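Local coordinates for protein putative aspartyl-tRNA synthetase (Leishmania major, PDB 6OD8) that probably attaches L-aspartate to its cognate tRNA(Asp) at the expense of ATP, as a class II aminoacyl-tRNA synthetase, at residues V259-L262 with R267-Y270; G112-Q117 with H345-K350. All coordinates share one frame; numbering follows the deposited sequence.

Contact 1 of 2, residues V259-L262 with R267-Y270; sequences VFKL and RFAY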
loop_
_atom_site.group_PDB
_atom_site.type_symbol
_atom_site.label_atom_id
_atom_site.label_comp_id
_atom_site.label_asym_id
_atom_site.label_seq_id
_atom_site.Cartn_x
_atom_site.Cartn_y
_atom_site.Cartn_z
ATOM N N VAL A 259 -18.799 -5.715 12.311
ATOM C CA VAL A 259 -19.064 -5.625 13.742
ATOM C C VAL A 259 -18.103 -6.539 14.528
ATOM O O VAL A 259 -18.512 -7.317 15.392
ATOM C CB VAL A 259 -20.565 -5.934 14.042
ATOM C CG1 VAL A 259 -20.948 -7.370 13.637
ATOM C CG2 VAL A 259 -20.931 -5.607 15.506
ATOM N N PHE A 260 -16.812 -6.448 14.203
ATOM C CA PHE A 260 -15.764 -6.956 15.083
ATOM C C PHE A 260 -15.576 -5.964 16.221
ATOM O O PHE A 260 -15.197 -4.819 15.978
ATOM C CB PHE A 260 -14.442 -7.136 14.331
ATOM C CG PHE A 260 -14.372 -8.399 13.505
ATOM C CD1 PHE A 260 -14.571 -9.639 14.094
ATOM C CD2 PHE A 260 -14.095 -8.344 12.153
ATOM C CE1 PHE A 260 -14.512 -10.806 13.337
ATOM C CE2 PHE A 260 -14.031 -9.502 11.381
ATOM C CZ PHE A 260 -14.233 -10.736 11.973
ATOM N N LYS A 261 -15.851 -6.386 17.447
ATOM C CA LYS A 261 -15.764 -5.528 18.617
ATOM C C LYS A 261 -14.467 -5.799 19.371
ATOM O O LYS A 261 -14.154 -6.951 19.685
ATOM C CB LYS A 261 -16.957 -5.766 19.540
ATOM C CG LYS A 261 -16.992 -4.841 20.739
ATOM C CD LYS A 261 -18.364 -4.810 21.381
ATOM C CE LYS A 261 -18.546 -5.939 22.340
ATOM N NZ LYS A 261 -19.688 -5.648 23.262
ATOM N N LEU A 262 -13.742 -4.743 19.711
ATOM C CA LEU A 262 -12.476 -4.920 20.407
ATOM C C LEU A 262 -12.476 -4.110 21.690
ATOM O O LEU A 262 -13.171 -3.094 21.799
ATOM C CB LEU A 262 -11.301 -4.526 19.519
ATOM C CG LEU A 262 -11.297 -3.101 19.001
ATOM C CD1 LEU A 262 -9.908 -2.464 19.234
ATOM C CD2 LEU A 262 -11.662 -3.091 17.519
ATOM N N ARG A 267 -12.941 1.343 27.115
ATOM C CA ARG A 267 -14.154 1.362 26.318
ATOM C C ARG A 267 -14.032 0.283 25.251
ATOM O O ARG A 267 -13.066 -0.490 25.230
ATOM C CB ARG A 267 -14.390 2.754 25.715
ATOM C CG ARG A 267 -13.227 3.338 24.925
ATOM C CD ARG A 267 -13.714 4.444 24.006
ATOM N NE ARG A 267 -14.506 3.875 22.911
ATOM C CZ ARG A 267 -15.378 4.543 22.162
ATOM N NH1 ARG A 267 -15.614 5.824 22.384
ATOM N NH2 ARG A 267 -16.020 3.913 21.172
ATOM N N PHE A 268 -15.016 0.225 24.366
ATOM C CA PHE A 268 -14.953 -0.675 23.225
ATOM C C PHE A 268 -14.837 0.108 21.930
ATOM O O PHE A 268 -15.225 1.274 21.851
ATOM C CB PHE A 268 -16.172 -1.582 23.180
ATOM C CG PHE A 268 -16.240 -2.509 24.348
ATOM C CD1 PHE A 268 -15.609 -3.741 24.301
ATOM C CD2 PHE A 268 -16.888 -2.129 25.513
ATOM C CE1 PHE A 268 -15.651 -4.600 25.390
ATOM C CE2 PHE A 268 -16.930 -2.976 26.605
ATOM C CZ PHE A 268 -16.309 -4.216 26.539
ATOM N N ALA A 269 -14.269 -0.549 20.922
ATOM C CA ALA A 269 -14.199 -0.004 19.587
ATOM C C ALA A 269 -14.479 -1.139 18.608
ATOM O O ALA A 269 -14.789 -2.266 19.009
ATOM C CB ALA A 269 -12.845 0.668 19.318
ATOM N N TYR A 270 -14.383 -0.832 17.325
ATOM C CA TYR A 270 -14.816 -1.735 16.267
ATOM C C TYR A 270 -13.840 -1.643 15.109
ATOM O O TYR A 270 -13.082 -0.681 14.996
ATOM C CB TYR A 270 -16.258 -1.391 15.813
ATOM C CG TYR A 270 -17.192 -1.474 16.967
ATOM C CD1 TYR A 270 -17.850 -2.660 17.260
ATOM C CD2 TYR A 270 -17.411 -0.373 17.791
ATOM C CE1 TYR A 270 -18.690 -2.747 18.372
ATOM C CE2 TYR A 270 -18.232 -0.448 18.890
ATOM C CZ TYR A 270 -18.875 -1.633 19.176
ATOM O OH TYR A 270 -19.701 -1.705 20.273
#
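Phe-260 meets the facing strand through its backbone: its carbonyl O lies 3.1 Å from CA of Tyr-270 in a CA-H...O contact, while its ring leads away to meet the ring of Tyr-264 of the second subunit, the two planes nearly parallel. Lys-261 follows, forming an antiparallel non-hydrogen-bonded pair with Tyr-270, and the two side chains run together along the same face. With CG anti to the backbone N (chi1 -176°), the lysine lays its methylenes beside the phenol, CG standing 3.6 Å from Tyr-270 CE1 and CD 3.6 Å from Tyr-270 OH. A bend at chi3 (84°) then carries the ammonium group over the face of Phe-268, NZ 4.7 Å from the ring centroid, a cation-pi contact. Its backbone is hydrogen-bonded to the second subunit, whose Glu-263 forms a weak, long ion pair with NZ. Leu-262 and Ala-269 form an antiparallel hydrogen-bonded pair. Leu-262 N donates to Ala-269 O at 2.8 Å, and Ala-269 N returns a bond of 2.9 Å to Leu-262 O. On the face opposite the lysine, Leu-262 CG packs 4.1 Å from Ala-269 CB, and its side chain adjoins Leu-262 of the second subunit. The chemistry implies a two-sided hairpin at the dimer interface: one face apolar and buried, the other carrying a lysine whose methylenes pack on tyrosine while its charge lies over phenylalanine and within long range of that glutamate.

Contact 2 of 2, residues G112-Q117 with H345-K350; sequences GSDSVQ and HTKELK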
loop_
_atom_site.group_PDB
_atom_site.type_symbol
_atom_site.label_atom_id
_atom_site.label_comp_id
_atom_site.label_asym_id
_atom_site.label_seq_id
_atom_site.Cartn_x
_atom_site.Cartn_y
_atom_site.Cartn_z
ATOM N N GLY A 112 12.899 -21.103 -5.463
ATOM C CA GLY A 112 11.640 -20.700 -6.082
ATOM C C GLY A 112 11.430 -21.449 -7.383
ATOM O O GLY A 112 11.537 -22.678 -7.438
ATOM N N SER A 113 11.196 -20.699 -8.462
ATOM C CA SER A 113 10.896 -21.286 -9.765
ATOM C C SER A 113 12.126 -21.787 -10.518
ATOM O O SER A 113 11.972 -22.402 -11.575
ATOM C CB SER A 113 10.149 -20.269 -10.635
ATOM O OG SER A 113 10.873 -19.059 -10.739
ATOM N N ASP A 114 13.335 -21.556 -10.017
ATOM C CA ASP A 114 14.552 -21.974 -10.707
ATOM C C ASP A 114 15.102 -23.247 -10.075
ATOM O O ASP A 114 15.239 -23.329 -8.851
ATOM C CB ASP A 114 15.599 -20.856 -10.664
ATOM C CG ASP A 114 15.179 -19.631 -11.478
ATOM O OD1 ASP A 114 15.178 -19.711 -12.727
ATOM O OD2 ASP A 114 14.825 -18.599 -10.866
ATOM N N SER A 115 15.419 -24.239 -10.909
ATOM C CA SER A 115 15.947 -25.507 -10.422
ATOM C C SER A 115 17.050 -25.991 -11.352
ATOM O O SER A 115 17.089 -25.646 -12.535
ATOM C CB SER A 115 14.845 -26.579 -10.304
ATOM O OG SER A 115 14.212 -26.766 -11.560
ATOM N N VAL A 116 17.961 -26.789 -10.802
ATOM C CA VAL A 116 19.085 -27.289 -11.577
ATOM C C VAL A 116 19.548 -28.607 -10.974
ATOM O O VAL A 116 19.479 -28.819 -9.762
ATOM C CB VAL A 116 20.230 -26.251 -11.628
ATOM C CG1 VAL A 116 20.789 -25.982 -10.218
ATOM C CG2 VAL A 116 21.335 -26.694 -12.596
ATOM N N GLN A 117 20.027 -29.498 -11.837
ATOM C CA GLN A 117 20.555 -30.771 -11.375
ATOM C C GLN A 117 21.999 -30.595 -10.928
ATOM O O GLN A 117 22.764 -29.848 -11.544
ATOM C CB GLN A 117 20.462 -31.822 -12.480
ATOM C CG GLN A 117 21.182 -33.112 -12.142
ATOM C CD GLN A 117 20.738 -34.258 -13.012
ATOM O OE1 GLN A 117 19.552 -34.587 -13.056
ATOM N NE2 GLN A 117 21.684 -34.869 -13.720
ATOM N N HIS A 345 3.467 -11.017 -17.626
ATOM C CA HIS A 345 4.177 -11.870 -16.674
ATOM C C HIS A 345 3.912 -13.336 -17.006
ATOM O O HIS A 345 3.283 -14.087 -16.263
ATOM C CB HIS A 345 3.790 -11.499 -15.247
ATOM C CG HIS A 345 4.210 -10.111 -14.868
ATOM N ND1 HIS A 345 5.511 -9.787 -14.558
ATOM C CD2 HIS A 345 3.504 -8.956 -14.768
ATOM C CE1 HIS A 345 5.593 -8.498 -14.284
ATOM N NE2 HIS A 345 4.388 -7.971 -14.398
ATOM N N THR A 346 4.446 -13.735 -18.167
ATOM C CA THR A 346 4.150 -15.054 -18.715
ATOM C C THR A 346 4.725 -16.168 -17.848
ATOM O O THR A 346 4.097 -17.222 -17.687
ATOM C CB THR A 346 4.667 -15.146 -20.151
ATOM O OG1 THR A 346 6.042 -14.782 -20.179
ATOM C CG2 THR A 346 3.899 -14.194 -21.072
ATOM N N LYS A 347 5.923 -15.971 -17.294
ATOM C CA LYS A 347 6.492 -16.974 -16.396
ATOM C C LYS A 347 5.525 -17.326 -15.268
ATOM O O LYS A 347 5.246 -18.503 -15.007
ATOM C CB LYS A 347 7.803 -16.470 -15.793
ATOM C CG LYS A 347 8.552 -17.564 -15.023
ATOM C CD LYS A 347 9.922 -17.072 -14.535
ATOM C CE LYS A 347 10.676 -18.155 -13.792
ATOM N NZ LYS A 347 12.083 -17.753 -13.480
ATOM N N GLU A 348 5.023 -16.307 -14.576
ATOM C CA GLU A 348 4.134 -16.544 -13.448
ATOM C C GLU A 348 2.807 -17.139 -13.902
ATOM O O GLU A 348 2.269 -18.053 -13.256
ATOM C CB GLU A 348 3.904 -15.233 -12.689
ATOM C CG GLU A 348 5.086 -14.780 -11.828
ATOM C CD GLU A 348 6.109 -13.970 -12.607
ATOM O OE1 GLU A 348 5.974 -13.831 -13.841
ATOM O OE2 GLU A 348 7.054 -13.472 -11.976
ATOM N N LEU A 349 2.262 -16.638 -15.013
ATOM C CA LEU A 349 0.989 -17.169 -15.491
ATOM C C LEU A 349 1.113 -18.644 -15.843
ATOM O O LEU A 349 0.205 -19.440 -15.560
ATOM C CB LEU A 349 0.504 -16.365 -16.702
ATOM C CG LEU A 349 0.222 -14.883 -16.468
ATOM C CD1 LEU A 349 0.132 -14.111 -17.796
ATOM C CD2 LEU A 349 -1.058 -14.689 -15.632
ATOM N N LYS A 350 2.218 -19.031 -16.484
ATOM C CA LYS A 350 2.381 -20.438 -16.832
ATOM C C LYS A 350 2.584 -21.296 -15.590
ATOM O O LYS A 350 2.141 -22.455 -15.558
ATOM C CB LYS A 350 3.555 -20.623 -17.806
#
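Lys-347 gives up the most surface in this small contact, reaching from the first turn of helix 346-353 to the turn that leads into strand 114-121. Its CG is anti to the backbone N (chi1 -171°) and the rest of the chain is fully extended, which lets the side chain span a separation at which even the nearest backbones, at Ser-113 and Glu-348, keep their CA atoms 9.0 Å apart. Only the far end of the lysine does the touching. Ser-113 receives it first: the serine CA-CB bond points toward the helix, and its OG lies 3.2 Å from Lys-347 CE, with Ser-113 CB 3.8 Å from the same methylene. The ammonium group is close as well, Lys-347 NZ standing 3.3 Å from Ser-113 OG. Asp-114 adds the charge. Its side chain crosses that of the lysine at about a right angle, and Asp-114 OD1 lies 3.7 Å from Lys-347 NZ, a long salt bridge, with OD2 of the same carboxylate little farther away. Ser-113 also touches Leu-215 of helix 215-237, and next to the lysine Glu-348 turns to a salt bridge with Arg-222 of that helix. Here the OB-fold, which in class II synthetases of this type binds the anticodon, and probably does so here, faces the catalytic domain. A single extended lysine, held at a distance by one carboxylate near the surface, implies a modest electrostatic link at this point, probably weakened by solvent: more a loose charge contact than close packing between these two segments.

In the fold
Read from the N terminus, the chain passes an N-terminal helix, 48-54, and then builds the OB-fold, whose strand 114-121 supplies the first half of contact 2. It then enters the class II catalytic domain and reaches contact 1, a local hairpin in which only four residues separate 259-262 from 267-270. Helix 346-353 comes later and closes contact 2 across 227 intervening residues, so the short loop of contact 1 falls wholly within the long one and the two do not cross. Their centres are 44 Å apart, on opposite sides of the chain's centre. Contact 2 relates two domains of one chain, whereas contact 1 shapes a hairpin that meets the second subunit.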